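Local coordinates for cation efflux system protein CusF (Escherichia coli, PDB 3E6Z), which chaperones copper in the periplasm as part of the Cus cation efflux system, which gives resistance to copper and silver, and binds one copper per polypeptide, at residues A[8-13]-A[29-34]; A[17-22]-A[43-48]; A[58-63]-A[74-79]; A[23-28]-A[38-43]; A[12-17]-A[54-59]. The protein carries 1 engineered substitution. One frame throughout, in Å; residues are numbered along the deposited sequence. Where two conformers were deposited one is given.

Contact 1: residues A[8-13]-A[29-34]; sequences ISATGV and DPIAAV
The CG2 methyl of Ile-31 rests on CG2 of Ile-8 at 3.9 Å, the two side chains crossing at about a right angle, and the same methyl lies 3.6 Å from the backbone O of Ser-9. The longer branch of Ile-31 takes the other way: CG1, anti to the carbonyl carbon (chi1 -52°), carries CD1 to 3.9 Å from Ala-10 CB. Farther along, Ile-8 CD1 meets Val-34 CG1 at 4.1 Å, which brings the end of the loop segment against the start of the strand. The other end is polar. Asp-29 N donates to Thr-11 O at 2.8 Å, and Thr-11 OG1 donates to Asp-29 OD2 at 2.7 Å on the lone pair facing away from the second carboxylate oxygen. Asp-29 thus grips Thr-11 by both backbone and side chain. Between the polar and apolar ends, a water accepts from Thr-11 N and probably donates to Pro-30 O. The loop leaving strand 23-28 is thereby folded back along strand 8-18, whose backbone pairs with strand 59-67 through Ile-8, Ala-10 and Gly-12, while Ile-31 also touches the engineered Ala-36 in the loop leading to strand 39-44.

Contact 2: residues A[17-22]-A[43-48]; sequences IDLESK and FTITPQ
A single backbone hydrogen bond joins the segments: Ile-45 N donates to Lys-22 O over 2.9 Å, nearly straight at 168°, with the donor standing above the carbonyl plane. The same oxygen also receives a CA-H...O contact from Thr-44 CA at 3.5 Å. Lys-22 adopts a left-handed backbone conformation (phi 64°), closing a turn that Asp-18 organises. Its OD1 accepts from both Glu-20 N, at 2.9 Å and nearly along the C-O axis, and Ser-21 N, at 3.2 Å from above the carboxylate plane, forming an Asx turn and the longer Asx motif.

The side chains meet at two points. Leu-19 CD2 reaches across to Ile-45 CD1 at 3.7 Å, the chains passing obliquely. Beside them Lys-22 CB sits 4.1 Å from Ile-45 CB, but beyond CB the lysine turns back: with bends at chi2 and chi4 it curls over its own turn, and NZ donates to Leu-19 O at 2.9 Å. Its aliphatic start therefore packs across the contact while its ammonium group secures the tip of the hairpin.

The contact lies at the surface, where the turn between strands 8-18 and 23-28 touches the chain leaving strand 39-44. Ile-45 continues inward onto Ile-24 and Met-51. Thr-44 bonds through its backbone to Ser-71 and Leu-73 of strand 70-78, and its hydroxyl pairs with Lys-23 NZ.

Contact 3: residues A[58-63]-A[74-79]; sequences DKVAFN and QDIKVS
Opposed first torsions bring Asn-63 and Asp-75 together: chi1 of -72° sets Asn-63 CG beside its backbone N, whereas chi1 of 52° puts Asp-75 CG between N and the carbonyl carbon. Asn-63 ND2 then donates to Asp-75 OD1 at 2.8 Å in an almost straight bond of 173°. The acceptor lies in the amide plane and uses the lone pair on the side of its second oxygen, although the two flat groups are turned steeply against each other. OD1 also accepts from a water that donates to Ala-61 O, so the water links the Asp-75 carboxylate to the backbone of strand 59-67. The carbonyl end of the amide serves another strand, since Asn-63 OD1 bonds to Ser-9 OG.

The strands run antiparallel. Ala-61 and Lys-77 form a reciprocal hydrogen-bonded pair, with Ala-61 N to Lys-77 O at 2.9 Å and Lys-77 N to Ala-61 O at 3.0 Å. At one end Gln-74 and Asp-75 both face Asn-63 in a classic beta bulge: Gln-74 N donates to Asn-63 O at 2.8 Å, while the bond from Asp-75 N is weak. Ile-76 CG1 touches both Val-60 CB and Phe-62 CB, 3.9 Å from each. Past the end of the second strand, Ser-79 CB packs on Ala-61 CB at 3.7 Å.

This is the hairpin of strands 59-67 and 70-78. Strand 8-18 flanks its first strand, pairing through Gly-12 and Ala-10, and Phe-62 and Ile-76 both pack on Ile-26 of strand 23-28.

Contact 4: residues A[23-28]-A[38-43]; sequences KITIHH and EMTMRF. With CU (copper (II) ion), chain B; ACT (acetate ion), chain C.
His-28 and Met-39 run side by side in the same direction, while Met-41 comes to the imidazole edge with its SD in the ring plane. Copper takes His-28 NE2 at 2.0 Å and the sulfurs Met-39 SD and Met-41 SD at 2.3 Å each; the engineered Ala-36 touches His-28 nearby. The carbonyl oxygen of Met-39 lies over one face of the His-28 ring, toward its rim. CG of His-28 stands between its backbone N and carbonyl carbon (chi1 70°), which turns NE2 in over the sheet toward the methionines. Ile-26 crosses Phe-43 at about a right angle on this same face, Ile-26 CD1 lying 3.7 Å from Phe-43 CD2.

The opposite face is polar. His-27 ND1 and Thr-40 OG1 share a hydrogen bond of 2.7 Å at the ring edge. Lys-23 CG lies over the Arg-42 guanidinium, 3.5 Å from NH1, and the two cations hold an acetate, probably from the crystallisation liquor, through Lys-23 NZ and Arg-42 NE.

Three reciprocal hydrogen-bonded pairs, His-28 with Met-39, Ile-26 with Met-41 and Ile-24 with Phe-43, fix the antiparallel register. It sets one histidine and two methionines one residue apart on the inner face, the CusF copper site on an OB-fold barrel.

Contact 5: residues A[12-17]-A[54-59]; sequences GVVKGI and IKTGDK
Val-14 sends its side chain into the turn formed by 54-59: CB lies 3.7 Å from Lys-55 O, CG1 reaches Thr-56 CA at 3.9 Å, and CG2 ends 3.8 Å from Asp-58 O. CG1 is anti to the backbone N (chi1 175°), which turns it to Thr-56 and leaves CG2 facing Asp-58 O. The backbone of Val-14 grips the turn as well: N donates to Asp-58 O at 2.9 Å, and O accepts from Gly-57 N at 2.7 Å. Thr-56 points CG2 at Lys-15 O, 3.5 Å away, and Ile-17 CD1 meets Ile-54 CD1 at 4.0 Å, closing the apolar side of the contact.

Inside the turn Asp-58 reaches back to Lys-55, taking its backbone N on OD2 from above the carboxylate plane and forming a salt bridge from OD1 to NZ at 2.9 Å.

Lys-55 to Asp-58 is a type II beta turn, with Gly-57 at its third position where phi is positive (84°). It packs against strand 8-18 next to the classic bulge in which Lys-15 and Gly-16 both face Thr-25. Such a bulged, strongly bent first strand, shared between the two halves of the barrel, is a hallmark of the OB-fold.

In the fold
From the N terminus, strand 8-18 opens contacts 1, 5 and 2 in turn. Contact 1 closes first, bringing the loop after strand 23-28 back to the strand's beginning, and it crosses both contact 2 and contact 4. Contact 4, the hairpin 23-28/39-43 that holds copper, falls within the loop of contact 2, and contact 2 within the longer loop of contact 5. Contact 3 begins on the residues where contact 5 ends, adding the C-terminal hairpin. Strand 8-18 lies between the hairpins of contacts 3 and 4, and their inner faces meet where Phe-62 reaches Phe-43 and Ile-26, and Ile-76 reaches Ile-26, across the core of the barrel.

Contact 1: residues A[8-13]-A[29-34]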
# COMPACT_ATOMS: atom_id res chain seq x y z
N ILE A 8 5.17 6.79 -2.05
CA ILE A 8 4.74 6.91 -0.65
C ILE A 8 5.02 5.61 0.04
O ILE A 8 4.65 4.56 -0.44
CB ILE A 8 3.29 7.28 -0.57
CG1 ILE A 8 2.99 8.59 -1.31
CG2 ILE A 8 2.87 7.43 0.89
CD1 ILE A 8 1.58 8.91 -1.49
N SER A 9 5.77 5.69 1.16
CA SER A 9 6.04 4.49 1.97
C SER A 9 5.12 4.46 3.17
O SER A 9 4.74 5.47 3.72
CB SER A 9 7.44 4.43 2.54
OG SER A 9 8.46 4.58 1.62
N ALA A 10 4.68 3.26 3.51
CA ALA A 10 3.77 3.09 4.62
C ALA A 10 3.90 1.74 5.23
O ALA A 10 4.53 0.84 4.73
CB ALA A 10 2.39 3.30 4.17
N THR A 11 3.30 1.62 6.42
CA THR A 11 3.10 0.32 7.06
C THR A 11 1.64 0.13 7.38
O THR A 11 0.86 1.08 7.37
CB THR A 11 4.00 0.21 8.38
OG1 THR A 11 3.66 1.28 9.29
CG2 THR A 11 5.49 0.28 8.13
N GLY A 12 1.24 -1.13 7.63
CA GLY A 12 -0.17 -1.36 7.98
C GLY A 12 -0.43 -2.85 8.21
O GLY A 12 0.52 -3.59 8.32
N VAL A 13 -1.72 -3.13 8.20
CA VAL A 13 -2.15 -4.53 8.40
C VAL A 13 -3.06 -4.88 7.19
O VAL A 13 -4.00 -4.15 6.85
CB VAL A 13 -2.95 -4.71 9.70
CG1 VAL A 13 -3.52 -6.17 9.80
CG2 VAL A 13 -1.98 -4.42 10.90
N ASP A 29 -1.07 2.45 8.94
CA ASP A 29 -0.65 3.31 10.07
C ASP A 29 -0.57 4.73 9.57
O ASP A 29 -0.57 4.98 8.35
CB ASP A 29 0.68 2.81 10.58
CG ASP A 29 0.58 1.35 10.99
OD1 ASP A 29 -0.44 1.00 11.74
OD2 ASP A 29 1.50 0.61 10.72
N PRO A 30 -0.52 5.72 10.48
CA PRO A 30 -0.38 7.11 9.99
C PRO A 30 0.83 7.22 9.05
O PRO A 30 1.89 6.58 9.25
CB PRO A 30 -0.23 7.93 11.29
CG PRO A 30 -0.89 7.06 12.34
CD PRO A 30 -0.55 5.66 11.94
N ILE A 31 0.64 8.10 8.07
CA ILE A 31 1.75 8.32 7.09
C ILE A 31 2.24 9.79 7.18
O ILE A 31 1.54 10.70 6.68
CB ILE A 31 1.34 8.06 5.64
CG1 ILE A 31 0.68 6.66 5.46
CG2 ILE A 31 2.63 8.17 4.72
CD1 ILE A 31 0.14 6.43 4.15
N ALA A 32 3.39 9.99 7.78
CA ALA A 32 3.91 11.33 8.03
C ALA A 32 4.06 12.14 6.77
O ALA A 32 3.73 13.37 6.77
CB ALA A 32 5.30 11.20 8.75
N ALA A 33 4.60 11.55 5.70
CA ALA A 33 4.99 12.35 4.54
C ALA A 33 3.81 13.04 3.93
O ALA A 33 4.00 14.06 3.23
CB ALA A 33 5.65 11.51 3.49
N VAL A 34 2.62 12.51 4.05
CA VAL A 34 1.43 13.06 3.48
C VAL A 34 0.43 13.52 4.54
O VAL A 34 -0.73 13.80 4.24
CB VAL A 34 0.76 12.12 2.44
CG1 VAL A 34 1.67 11.89 1.26
CG2 VAL A 34 0.35 10.80 3.08
O HOH W 1 2.22 4.10 7.42

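Contact 2: residues A[17-22]-A[43-48]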
# COMPACT_ATOMS: atom_id res chain seq x y z
N ILE A 17 -7.36 -9.64 0.55
CA ILE A 17 -6.57 -9.86 -0.66
C ILE A 17 -7.47 -10.45 -1.68
O ILE A 17 -8.01 -11.55 -1.50
CB ILE A 17 -5.34 -10.78 -0.43
CG1 ILE A 17 -4.41 -10.18 0.63
CG2 ILE A 17 -4.61 -11.00 -1.76
CD1 ILE A 17 -3.44 -11.22 1.19
N ASP A 18 -7.64 -9.77 -2.82
CA ASP A 18 -8.51 -10.28 -3.87
C ASP A 18 -7.67 -10.38 -5.13
O ASP A 18 -7.37 -9.38 -5.79
CB ASP A 18 -9.70 -9.37 -4.07
CG ASP A 18 -10.71 -9.91 -5.15
OD1 ASP A 18 -10.34 -10.71 -6.00
OD2 ASP A 18 -11.82 -9.46 -5.12
N LEU A 19 -7.22 -11.57 -5.44
CA LEU A 19 -6.41 -11.82 -6.65
C LEU A 19 -7.19 -11.97 -7.96
O LEU A 19 -6.59 -12.26 -9.04
CB LEU A 19 -5.53 -13.05 -6.47
CG LEU A 19 -4.54 -12.91 -5.32
CD1 LEU A 19 -3.63 -14.13 -5.23
CD2 LEU A 19 -3.75 -11.58 -5.40
N GLU A 20 -8.48 -11.77 -7.94
CA GLU A 20 -9.25 -11.64 -9.17
C GLU A 20 -9.22 -10.18 -9.62
O GLU A 20 -8.98 -9.85 -10.81
CB GLU A 20 -10.71 -12.09 -8.98
CG GLU A 20 -10.96 -13.51 -9.45
CD GLU A 20 -12.21 -14.14 -8.82
OE1 GLU A 20 -13.01 -13.43 -8.13
OE2 GLU A 20 -12.40 -15.37 -8.99
N SER A 21 -9.47 -9.26 -8.70
CA SER A 21 -9.53 -7.84 -9.01
C SER A 21 -8.17 -7.19 -8.82
O SER A 21 -8.03 -6.02 -9.20
CB SER A 21 -10.52 -7.12 -8.17
OG SER A 21 -10.20 -7.23 -6.77
N LYS A 22 -7.22 -7.96 -8.25
CA LYS A 22 -5.82 -7.48 -8.02
C LYS A 22 -5.82 -6.29 -7.03
O LYS A 22 -5.17 -5.28 -7.24
CB LYS A 22 -5.11 -7.10 -9.33
CG LYS A 22 -5.04 -8.27 -10.36
CD LYS A 22 -4.23 -9.49 -9.90
CE LYS A 22 -3.95 -10.59 -10.90
NZ LYS A 22 -5.16 -11.27 -11.40
N PHE A 43 -5.38 -0.97 -2.41
CA PHE A 43 -4.10 -0.86 -3.16
C PHE A 43 -4.11 -1.88 -4.25
O PHE A 43 -4.61 -3.00 -4.15
CB PHE A 43 -2.91 -1.08 -2.19
CG PHE A 43 -2.82 -0.02 -1.14
CD1 PHE A 43 -2.11 1.19 -1.43
CD2 PHE A 43 -3.52 -0.12 0.11
CE1 PHE A 43 -2.15 2.25 -0.60
CE2 PHE A 43 -3.47 0.94 0.99
CZ PHE A 43 -2.80 2.13 0.69
N THR A 44 -3.56 -1.44 -5.41
CA THR A 44 -3.64 -2.22 -6.64
C THR A 44 -2.35 -2.94 -6.94
O THR A 44 -1.28 -2.34 -6.94
CB THR A 44 -4.02 -1.29 -7.81
OG1 THR A 44 -5.28 -0.69 -7.55
CG2 THR A 44 -4.10 -2.04 -9.14
N ILE A 45 -2.45 -4.25 -7.22
CA ILE A 45 -1.33 -5.05 -7.65
C ILE A 45 -1.28 -4.92 -9.18
O ILE A 45 -2.25 -5.19 -9.89
CB ILE A 45 -1.54 -6.55 -7.32
CG1 ILE A 45 -1.83 -6.76 -5.84
CG2 ILE A 45 -0.35 -7.36 -7.82
CD1 ILE A 45 -2.37 -8.16 -5.57
N THR A 46 -0.14 -4.47 -9.68
CA THR A 46 0.10 -4.41 -11.14
C THR A 46 1.17 -5.44 -11.48
O THR A 46 1.87 -5.99 -10.61
CB THR A 46 0.60 -2.98 -11.54
OG1 THR A 46 1.93 -2.92 -11.11
CG2 THR A 46 -0.29 -1.88 -10.98
N PRO A 47 1.43 -5.67 -12.78
CA PRO A 47 2.52 -6.58 -13.15
C PRO A 47 3.90 -6.06 -12.69
O PRO A 47 4.85 -6.87 -12.61
CB PRO A 47 2.38 -6.71 -14.66
CG PRO A 47 1.08 -6.40 -14.94
CD PRO A 47 0.63 -5.32 -13.95
N GLN A 48 4.02 -4.74 -12.40
CA GLN A 48 5.29 -4.21 -11.91
C GLN A 48 5.43 -4.26 -10.41
O GLN A 48 6.52 -4.02 -9.91
CB GLN A 48 5.46 -2.76 -12.38
CG GLN A 48 5.61 -2.63 -13.87
CD GLN A 48 4.23 -2.81 -14.64
OE1 GLN A 48 3.13 -2.55 -14.16
NE2 GLN A 48 4.36 -3.17 -15.90

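Contact 3: residues A[58-63]-A[74-79]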
# COMPACT_ATOMS: atom_id res chain seq x y z
N ASP A 58 -1.46 -9.83 8.42
CA ASP A 58 -0.03 -9.59 8.48
C ASP A 58 0.23 -8.09 8.59
O ASP A 58 -0.45 -7.22 7.89
CB ASP A 58 0.67 -10.02 7.19
CG ASP A 58 0.91 -11.51 7.08
OD1 ASP A 58 0.74 -12.26 8.08
OD2 ASP A 58 1.24 -11.96 5.94
N LYS A 59 1.06 -7.65 9.50
CA LYS A 59 1.62 -6.31 9.42
C LYS A 59 2.55 -6.33 8.17
O LYS A 59 3.27 -7.25 7.97
CB LYS A 59 2.46 -6.04 10.69
CG LYS A 59 1.83 -6.21 11.95
CD LYS A 59 2.75 -5.88 13.20
CE LYS A 59 1.94 -6.07 14.44
NZ LYS A 59 2.65 -5.76 15.64
N VAL A 60 2.57 -5.26 7.38
CA VAL A 60 3.32 -5.07 6.14
C VAL A 60 3.97 -3.72 6.07
O VAL A 60 3.50 -2.76 6.64
CB VAL A 60 2.42 -5.34 4.89
CG1 VAL A 60 2.06 -6.82 4.75
CG2 VAL A 60 1.16 -4.45 5.00
N ALA A 61 5.05 -3.70 5.27
CA ALA A 61 5.70 -2.45 4.81
C ALA A 61 5.51 -2.44 3.27
O ALA A 61 5.70 -3.42 2.60
CB ALA A 61 7.20 -2.53 5.13
N PHE A 62 5.09 -1.26 2.75
CA PHE A 62 4.77 -1.23 1.36
C PHE A 62 5.01 0.17 0.89
O PHE A 62 5.09 1.14 1.60
CB PHE A 62 3.31 -1.74 1.06
CG PHE A 62 2.26 -0.93 1.74
CD1 PHE A 62 1.93 -1.09 3.14
CD2 PHE A 62 1.47 0.02 0.99
CE1 PHE A 62 0.95 -0.32 3.69
CE2 PHE A 62 0.47 0.71 1.55
CZ PHE A 62 0.14 0.56 2.92
N ASN A 63 5.13 0.21 -0.45
CA ASN A 63 5.42 1.51 -1.13
C ASN A 63 4.44 1.57 -2.30
O ASN A 63 4.17 0.57 -2.95
CB ASN A 63 6.85 1.57 -1.70
CG ASN A 63 7.82 1.69 -0.56
OD1 ASN A 63 7.98 2.76 0.02
ND2 ASN A 63 8.31 0.54 -0.06
N GLN A 74 4.18 -0.48 -5.53
CA GLN A 74 5.52 -0.76 -5.97
C GLN A 74 6.00 -2.11 -5.39
O GLN A 74 6.64 -2.88 -6.11
CB GLN A 74 6.50 0.34 -5.49
CG GLN A 74 6.17 1.80 -5.98
CD GLN A 74 6.50 1.96 -7.47
OE1 GLN A 74 5.69 1.56 -8.32
NE2 GLN A 74 7.67 2.50 -7.74
N ASP A 75 5.72 -2.32 -4.09
CA ASP A 75 6.24 -3.52 -3.40
C ASP A 75 5.46 -3.64 -2.11
O ASP A 75 4.85 -2.69 -1.62
CB ASP A 75 7.75 -3.41 -3.18
CG ASP A 75 8.14 -2.10 -2.48
OD1 ASP A 75 7.73 -1.88 -1.32
OD2 ASP A 75 8.67 -1.20 -3.19
N ILE A 76 5.49 -4.86 -1.54
CA ILE A 76 4.86 -5.10 -0.24
C ILE A 76 5.55 -6.32 0.27
O ILE A 76 5.82 -7.28 -0.39
CB ILE A 76 3.30 -5.31 -0.42
CG1 ILE A 76 2.66 -5.54 0.97
CG2 ILE A 76 2.93 -6.41 -1.41
CD1 ILE A 76 1.21 -5.33 0.94
N LYS A 77 5.80 -6.30 1.61
CA LYS A 77 6.43 -7.37 2.30
C LYS A 77 5.92 -7.38 3.69
O LYS A 77 5.58 -6.37 4.22
CB LYS A 77 7.95 -7.28 2.39
CG LYS A 77 8.49 -6.18 3.14
CD LYS A 77 10.03 -6.45 3.30
CE LYS A 77 10.67 -5.97 4.63
NZ LYS A 77 10.08 -6.02 6.00
N VAL A 78 6.01 -8.54 4.38
CA VAL A 78 5.71 -8.57 5.85
C VAL A 78 6.81 -7.77 6.58
O VAL A 78 7.98 -7.79 6.23
CB VAL A 78 5.73 -10.05 6.36
CG1 VAL A 78 5.80 -10.08 7.96
CG2 VAL A 78 4.52 -10.74 5.84
N SER A 79 6.36 -7.02 7.59
CA SER A 79 7.28 -6.23 8.42
C SER A 79 7.03 -6.52 9.89
O SER A 79 6.07 -7.13 10.26
CB SER A 79 7.16 -4.79 8.11
OG SER A 79 5.94 -4.35 8.46
O HOH W 2 7.95 -3.53 0.81

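Contact 4: residues A[23-28]-A[38-43]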
# COMPACT_ATOMS: atom_id res chain seq x y z
N LYS A 23 -6.55 -6.49 -5.88
CA LYS A 23 -6.73 -5.44 -4.89
C LYS A 23 -6.33 -6.00 -3.50
O LYS A 23 -6.85 -7.05 -3.10
CB LYS A 23 -8.15 -4.92 -4.86
CG LYS A 23 -8.66 -4.30 -6.14
CD LYS A 23 -8.03 -2.96 -6.48
CE LYS A 23 -8.52 -2.51 -7.84
NZ LYS A 23 -8.12 -1.07 -8.14
N ILE A 24 -5.50 -5.28 -2.82
CA ILE A 24 -5.16 -5.60 -1.43
C ILE A 24 -5.73 -4.45 -0.62
O ILE A 24 -5.37 -3.27 -0.79
CB ILE A 24 -3.66 -5.66 -1.23
CG1 ILE A 24 -3.02 -6.71 -2.17
CG2 ILE A 24 -3.35 -6.09 0.30
CD1 ILE A 24 -1.61 -6.79 -2.06
N THR A 25 -6.67 -4.77 0.34
CA THR A 25 -7.23 -3.80 1.23
C THR A 25 -6.34 -3.77 2.51
O THR A 25 -6.15 -4.84 3.14
CB THR A 25 -8.68 -4.16 1.57
OG1 THR A 25 -9.41 -4.17 0.34
CG2 THR A 25 -9.34 -3.20 2.48
N ILE A 26 -5.79 -2.61 2.81
CA ILE A 26 -4.83 -2.43 3.91
C ILE A 26 -5.29 -1.36 4.81
O ILE A 26 -5.67 -0.24 4.36
CB ILE A 26 -3.39 -2.08 3.38
CG1 ILE A 26 -2.94 -3.15 2.41
CG2 ILE A 26 -2.39 -1.87 4.58
CD1 ILE A 26 -1.53 -2.83 1.73
N HIS A 27 -5.24 -1.64 6.17
CA HIS A 27 -5.48 -0.58 7.11
C HIS A 27 -4.10 -0.05 7.53
O HIS A 27 -3.29 -0.72 8.20
CB HIS A 27 -6.25 -1.13 8.33
CG HIS A 27 -6.62 -0.03 9.27
ND1 HIS A 27 -7.49 0.94 8.88
CD2 HIS A 27 -6.18 0.26 10.54
CE1 HIS A 27 -7.59 1.80 9.90
NE2 HIS A 27 -6.80 1.42 10.90
N HIS A 28 -3.74 1.13 6.95
CA HIS A 28 -2.40 1.67 7.11
C HIS A 28 -2.26 2.54 8.40
O HIS A 28 -3.25 3.15 8.83
CB HIS A 28 -1.92 2.41 5.83
CG HIS A 28 -2.62 3.73 5.55
ND1 HIS A 28 -2.49 4.84 6.32
CD2 HIS A 28 -3.35 4.15 4.47
CE1 HIS A 28 -3.12 5.89 5.75
NE2 HIS A 28 -3.67 5.51 4.59
N GLU A 38 -4.47 7.04 10.38
CA GLU A 38 -4.76 5.67 10.07
C GLU A 38 -5.94 5.62 9.07
O GLU A 38 -6.92 6.37 9.19
CB GLU A 38 -5.16 4.92 11.31
CG GLU A 38 -4.15 4.85 12.43
CD GLU A 38 -4.25 5.98 13.40
OE1 GLU A 38 -4.90 7.05 13.09
OE2 GLU A 38 -3.66 5.83 14.52
N MET A 39 -5.88 4.77 8.04
CA MET A 39 -6.97 4.68 7.08
C MET A 39 -7.03 3.26 6.48
O MET A 39 -5.98 2.71 6.22
CB MET A 39 -6.78 5.61 5.83
CG MET A 39 -6.62 7.06 6.12
SD MET A 39 -6.11 8.00 4.68
CE MET A 39 -7.65 8.06 3.83
N THR A 40 -8.24 2.76 6.15
CA THR A 40 -8.35 1.54 5.33
C THR A 40 -8.48 2.00 3.89
O THR A 40 -9.39 2.78 3.52
CB THR A 40 -9.61 0.70 5.73
OG1 THR A 40 -9.47 0.28 7.10
CG2 THR A 40 -9.84 -0.45 4.80
N MET A 41 -7.59 1.48 3.03
CA MET A 41 -7.54 1.87 1.62
C MET A 41 -7.34 0.62 0.78
O MET A 41 -6.78 -0.39 1.24
CB MET A 41 -6.43 2.91 1.29
CG MET A 41 -6.46 4.13 2.19
SD MET A 41 -5.31 5.38 1.68
CE MET A 41 -6.21 6.27 0.42
N ARG A 42 -7.74 0.73 -0.52
CA ARG A 42 -7.52 -0.31 -1.50
C ARG A 42 -6.27 -0.02 -2.31
O ARG A 42 -6.12 1.12 -2.89
CB ARG A 42 -8.69 -0.42 -2.48
CG ARG A 42 -9.96 -0.90 -1.83
CD ARG A 42 -11.22 -0.55 -2.65
NE ARG A 42 -11.32 -1.13 -4.00
CZ ARG A 42 -11.71 -2.36 -4.28
NH1 ARG A 42 -11.77 -2.77 -5.54
NH2 ARG A 42 -12.00 -3.27 -3.35
N PHE A 43 -5.38 -0.97 -2.41
CA PHE A 43 -4.10 -0.86 -3.16
C PHE A 43 -4.11 -1.88 -4.25
O PHE A 43 -4.61 -3.00 -4.15
CB PHE A 43 -2.91 -1.08 -2.19
CG PHE A 43 -2.82 -0.02 -1.14
CD1 PHE A 43 -2.11 1.19 -1.43
CD2 PHE A 43 -3.52 -0.12 0.11
CE1 PHE A 43 -2.15 2.25 -0.60
CE2 PHE A 43 -3.47 0.94 0.99
CZ PHE A 43 -2.80 2.13 0.69
CU CU B . -4.65 6.77 3.42
C ACT C . -9.34 1.54 -5.61
O ACT C . -8.49 0.91 -6.19
OXT ACT C . -10.57 1.15 -5.63
CH3 ACT C . -8.95 2.74 -4.87
O HOH W 3 -11.88 -3.19 -0.37

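Contact 5: residues A[12-17]-A[54-59]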
# COMPACT_ATOMS: atom_id res chain seq x y z
N GLY A 12 1.24 -1.13 7.63
CA GLY A 12 -0.17 -1.36 7.98
C GLY A 12 -0.43 -2.85 8.21
O GLY A 12 0.52 -3.59 8.32
N VAL A 13 -1.72 -3.13 8.20
CA VAL A 13 -2.15 -4.53 8.40
C VAL A 13 -3.06 -4.88 7.19
O VAL A 13 -4.00 -4.15 6.85
CB VAL A 13 -2.95 -4.71 9.70
CG1 VAL A 13 -3.52 -6.17 9.80
CG2 VAL A 13 -1.98 -4.42 10.90
N VAL A 14 -2.80 -6.02 6.59
CA VAL A 14 -3.57 -6.52 5.44
C VAL A 14 -4.97 -6.96 5.97
O VAL A 14 -5.07 -7.82 6.89
CB VAL A 14 -2.92 -7.66 4.77
CG1 VAL A 14 -3.78 -8.25 3.65
CG2 VAL A 14 -1.51 -7.22 4.26
N LYS A 15 -6.06 -6.45 5.38
CA LYS A 15 -7.37 -6.89 5.78
C LYS A 15 -8.08 -7.71 4.74
O LYS A 15 -8.92 -8.52 5.10
CB LYS A 15 -8.09 -5.67 6.24
CG LYS A 15 -7.45 -4.98 7.44
CD LYS A 15 -7.45 -5.84 8.66
CE LYS A 15 -8.87 -6.27 9.16
NZ LYS A 15 -8.78 -7.09 10.39
N GLY A 16 -7.70 -7.59 3.45
CA GLY A 16 -8.26 -8.40 2.43
C GLY A 16 -7.30 -8.52 1.24
O GLY A 16 -6.56 -7.52 0.96
N ILE A 17 -7.36 -9.64 0.55
CA ILE A 17 -6.57 -9.86 -0.66
C ILE A 17 -7.47 -10.45 -1.68
O ILE A 17 -8.01 -11.55 -1.50
CB ILE A 17 -5.34 -10.78 -0.43
CG1 ILE A 17 -4.41 -10.18 0.63
CG2 ILE A 17 -4.61 -11.00 -1.76
CD1 ILE A 17 -3.44 -11.22 1.19
N ILE A 54 2.17 -12.71 1.56
CA ILE A 54 1.35 -12.02 2.60
C ILE A 54 -0.00 -12.73 2.76
O ILE A 54 -0.48 -13.48 1.91
CB ILE A 54 1.14 -10.55 2.23
CG1 ILE A 54 0.48 -10.46 0.85
CG2 ILE A 54 2.49 -9.77 2.30
CD1 ILE A 54 -0.17 -9.07 0.55
N LYS A 55 -0.61 -12.45 3.91
CA LYS A 55 -1.96 -13.00 4.25
C LYS A 55 -2.68 -11.99 5.15
O LYS A 55 -2.05 -11.09 5.73
CB LYS A 55 -1.92 -14.37 4.86
CG LYS A 55 -1.22 -14.37 6.21
CD LYS A 55 -0.97 -15.81 6.68
CE LYS A 55 -0.36 -15.89 8.06
NZ LYS A 55 0.92 -15.15 8.15
N THR A 56 -4.00 -12.11 5.21
CA THR A 56 -4.76 -11.20 6.04
C THR A 56 -4.27 -11.27 7.50
O THR A 56 -3.91 -12.38 8.01
CB THR A 56 -6.26 -11.41 5.94
OG1 THR A 56 -6.53 -12.74 6.40
CG2 THR A 56 -6.76 -11.18 4.53
N GLY A 57 -4.26 -10.11 8.14
CA GLY A 57 -3.69 -9.93 9.47
C GLY A 57 -2.20 -9.69 9.55
O GLY A 57 -1.69 -9.24 10.58
N ASP A 58 -1.46 -9.83 8.42
CA ASP A 58 -0.03 -9.59 8.48
C ASP A 58 0.23 -8.09 8.59
O ASP A 58 -0.45 -7.22 7.89
CB ASP A 58 0.67 -10.02 7.19
CG ASP A 58 0.91 -11.51 7.08
OD1 ASP A 58 0.74 -12.26 8.08
OD2 ASP A 58 1.24 -11.96 5.94
N LYS A 59 1.06 -7.65 9.50
CA LYS A 59 1.62 -6.31 9.42
C LYS A 59 2.55 -6.33 8.17
O LYS A 59 3.27 -7.25 7.97
CB LYS A 59 2.46 -6.04 10.69
CG LYS A 59 1.83 -6.21 11.95
CD LYS A 59 2.75 -5.88 13.20
CE LYS A 59 1.94 -6.07 14.44
NZ LYS A 59 2.65 -5.76 15.64